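Local coordinates for protein transcriptional regulator fur family (Xanthomonas campestris pv. campestris, PDB 7DH8) that probably acts as a zinc-responsive transcriptional repressor of the Fur family, binding DNA regulatory regions to control zinc uptake when loaded with zinc, at residues I53-A62 with V96-A107. Sequence-based numbering, arbitrary orientation.
Sequences IADAGKPVKA and VHKLESVNAFVA. With ZN (zinc ion), chain B.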
# COMPACT_ATOMS: atom_id res chain seq x y z
N ILE A 53 14.76 -2.39 -14.80
CA ILE A 53 13.64 -1.70 -14.15
C ILE A 53 13.66 -0.22 -14.51
O ILE A 53 12.63 0.36 -14.88
CB ILE A 53 13.66 -1.94 -12.62
CG1 ILE A 53 13.43 -3.41 -12.28
CG2 ILE A 53 12.64 -1.00 -11.84
CD1 ILE A 53 13.73 -3.75 -10.84
N ALA A 54 14.84 0.40 -14.49
CA ALA A 54 14.97 1.82 -14.81
C ALA A 54 14.52 2.15 -16.24
O ALA A 54 14.00 3.24 -16.49
CB ALA A 54 16.42 2.27 -14.58
N ASP A 55 14.70 1.22 -17.17
CA ASP A 55 14.40 1.42 -18.59
C ASP A 55 12.92 1.25 -18.92
O ASP A 55 12.51 1.66 -20.02
CB ASP A 55 15.16 0.41 -19.45
CG ASP A 55 16.44 0.96 -20.04
OD1 ASP A 55 16.62 2.20 -20.04
OD2 ASP A 55 17.26 0.13 -20.51
N ALA A 56 12.13 0.64 -18.04
CA ALA A 56 10.77 0.31 -18.41
C ALA A 56 9.83 1.52 -18.40
O ALA A 56 8.93 1.61 -19.24
CB ALA A 56 10.24 -0.79 -17.50
N GLY A 57 10.00 2.46 -17.48
CA GLY A 57 9.09 3.60 -17.50
C GLY A 57 7.61 3.28 -17.30
O GLY A 57 6.75 4.05 -17.72
N LYS A 58 7.30 2.13 -16.73
CA LYS A 58 6.09 1.86 -15.97
C LYS A 58 6.52 0.87 -14.90
O LYS A 58 7.57 0.22 -15.06
CB LYS A 58 4.98 1.26 -16.85
CG LYS A 58 4.39 2.17 -17.91
CD LYS A 58 3.18 2.99 -17.43
CE LYS A 58 2.65 3.92 -18.56
NZ LYS A 58 1.48 3.26 -19.26
N PRO A 59 5.75 0.70 -13.81
CA PRO A 59 6.14 -0.29 -12.80
C PRO A 59 6.22 -1.68 -13.41
O PRO A 59 5.38 -2.07 -14.23
CB PRO A 59 5.03 -0.22 -11.75
CG PRO A 59 4.58 1.26 -11.81
CD PRO A 59 4.64 1.56 -13.32
N VAL A 60 7.22 -2.43 -12.97
CA VAL A 60 7.54 -3.73 -13.56
C VAL A 60 7.08 -4.82 -12.60
O VAL A 60 7.36 -4.74 -11.41
CB VAL A 60 9.05 -3.83 -13.80
CG1 VAL A 60 9.44 -5.22 -14.34
CG2 VAL A 60 9.48 -2.72 -14.73
N LYS A 61 6.38 -5.84 -13.13
CA LYS A 61 6.05 -7.01 -12.34
C LYS A 61 7.27 -7.90 -12.20
O LYS A 61 8.11 -7.97 -13.10
CB LYS A 61 4.91 -7.80 -12.99
CG LYS A 61 3.61 -6.99 -13.00
CD LYS A 61 2.91 -7.33 -11.74
CE LYS A 61 1.82 -6.41 -11.39
NZ LYS A 61 1.17 -6.99 -10.20
N ALA A 62 7.36 -8.59 -11.06
CA ALA A 62 8.48 -9.51 -10.88
C ALA A 62 8.59 -10.51 -12.02
O ALA A 62 9.69 -10.77 -12.50
CB ALA A 62 8.37 -10.23 -9.54
N VAL A 96 15.39 0.66 -5.57
CA VAL A 96 14.17 0.21 -6.24
C VAL A 96 13.09 0.27 -5.19
O VAL A 96 13.35 -0.02 -4.02
CB VAL A 96 14.33 -1.22 -6.78
CG1 VAL A 96 12.94 -1.95 -6.90
CG2 VAL A 96 15.13 -1.22 -8.11
N HIS A 97 11.90 0.71 -5.57
CA HIS A 97 10.79 0.75 -4.64
C HIS A 97 9.78 -0.29 -5.08
O HIS A 97 9.50 -0.41 -6.27
CB HIS A 97 10.09 2.12 -4.60
CG HIS A 97 10.98 3.23 -4.13
ND1 HIS A 97 11.22 3.46 -2.79
CD2 HIS A 97 11.67 4.18 -4.80
CE1 HIS A 97 12.04 4.49 -2.66
NE2 HIS A 97 12.30 4.97 -3.86
N LYS A 98 9.22 -1.00 -4.12
CA LYS A 98 8.08 -1.84 -4.40
C LYS A 98 6.83 -1.04 -4.10
O LYS A 98 6.66 -0.54 -2.98
CB LYS A 98 8.08 -3.12 -3.55
CG LYS A 98 6.91 -4.11 -4.00
CD LYS A 98 6.84 -5.31 -3.03
CE LYS A 98 5.51 -6.08 -3.15
NZ LYS A 98 5.56 -7.37 -2.33
N LEU A 99 5.97 -0.89 -5.10
CA LEU A 99 4.67 -0.23 -4.94
C LEU A 99 3.66 -1.26 -4.46
O LEU A 99 3.27 -2.16 -5.20
CB LEU A 99 4.23 0.36 -6.27
CG LEU A 99 5.25 1.41 -6.74
CD1 LEU A 99 4.87 1.93 -8.12
CD2 LEU A 99 5.42 2.57 -5.68
N GLU A 100 3.19 -1.10 -3.22
CA GLU A 100 2.36 -2.14 -2.64
C GLU A 100 1.00 -2.23 -3.27
O GLU A 100 0.43 -3.33 -3.30
CB GLU A 100 2.20 -1.93 -1.14
CG GLU A 100 3.49 -1.83 -0.46
CD GLU A 100 4.07 -3.20 -0.16
OE1 GLU A 100 3.33 -4.18 -0.33
OE2 GLU A 100 5.26 -3.29 0.24
N SER A 101 0.43 -1.12 -3.75
CA SER A 101 -0.94 -1.25 -4.24
C SER A 101 -1.03 -1.83 -5.66
O SER A 101 -2.14 -2.20 -6.08
CB SER A 101 -1.69 0.09 -4.20
OG SER A 101 -1.09 1.02 -5.06
N VAL A 102 0.07 -1.90 -6.41
CA VAL A 102 0.04 -2.56 -7.72
C VAL A 102 0.99 -3.74 -7.80
O VAL A 102 1.09 -4.35 -8.86
CB VAL A 102 0.33 -1.58 -8.88
CG1 VAL A 102 -0.83 -0.62 -9.08
CG2 VAL A 102 1.66 -0.85 -8.67
N ASN A 103 1.70 -4.06 -6.72
CA ASN A 103 2.60 -5.21 -6.63
C ASN A 103 3.62 -5.18 -7.76
O ASN A 103 3.75 -6.12 -8.54
CB ASN A 103 1.79 -6.55 -6.57
CG ASN A 103 2.68 -7.75 -6.22
OD1 ASN A 103 3.73 -7.57 -5.62
ND2 ASN A 103 2.28 -8.96 -6.64
N ALA A 104 4.34 -4.05 -7.85
CA ALA A 104 5.23 -3.81 -8.98
C ALA A 104 6.36 -2.90 -8.50
O ALA A 104 6.33 -2.37 -7.38
CB ALA A 104 4.46 -3.24 -10.21
N PHE A 105 7.42 -2.85 -9.27
CA PHE A 105 8.69 -2.26 -8.85
C PHE A 105 9.06 -1.11 -9.76
O PHE A 105 8.76 -1.16 -10.96
CB PHE A 105 9.81 -3.28 -8.89
CG PHE A 105 9.56 -4.45 -7.98
CD1 PHE A 105 8.80 -5.51 -8.41
CD2 PHE A 105 9.97 -4.41 -6.64
CE1 PHE A 105 8.55 -6.59 -7.57
CE2 PHE A 105 9.71 -5.46 -5.78
CZ PHE A 105 8.98 -6.56 -6.23
N VAL A 106 9.74 -0.11 -9.22
CA VAL A 106 10.13 1.08 -9.98
C VAL A 106 11.51 1.46 -9.46
O VAL A 106 11.84 1.20 -8.30
CB VAL A 106 9.14 2.31 -9.86
CG1 VAL A 106 7.85 2.14 -10.64
CG2 VAL A 106 8.84 2.69 -8.35
N ALA A 107 12.33 2.05 -10.33
CA ALA A 107 13.64 2.48 -9.89
C ALA A 107 13.50 3.77 -9.10
O ALA A 107 12.62 4.60 -9.38
CB ALA A 107 14.59 2.67 -11.08
ZN ZN B . 13.30 6.71 -4.08
O HOH W 1 11.25 2.58 -12.96
O HOH W 2 5.49 -8.35 -8.86
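The ring of P59 lies against the hairpin 96-107, its CB pressed tightly on A104 CB at 3.4 Å while its CG meets L99 CD1 and V106 CG1 (3.6 Å), the V106 side chain lying alongside the ring in the same direction. Next along the chain, V60 forms a single antiparallel bridge with F105: V60 N donates to F105 O (2.8 Å, nearly straight), and F105 N returns a bond to V60 O, which also sits at the edge of the F105 ring. The bend of K61 at chi2 (-90°) turns the chain back toward the hairpin turn, where NZ bonds V102 O at 3.0 Å and N103 O at 3.2 Å, the latter from above the carbonyl plane. A water links N103 O to A62 N. From helix 44-56, I53 CG2 rests on A107 N (3.4 Å), and the I53 and V96 side chains cross at about a right angle, CD1 meeting CG2 at 4.0 Å; L87 of helix 80-92 touches both I53 and F105. The V60-F105 bridge thus ties segment 53-62 to the 96-107 hairpin, the wing of a winged-helix DNA-binding domain as in Fur proteins, whose H97 ligates zinc with C108, H116 and E131.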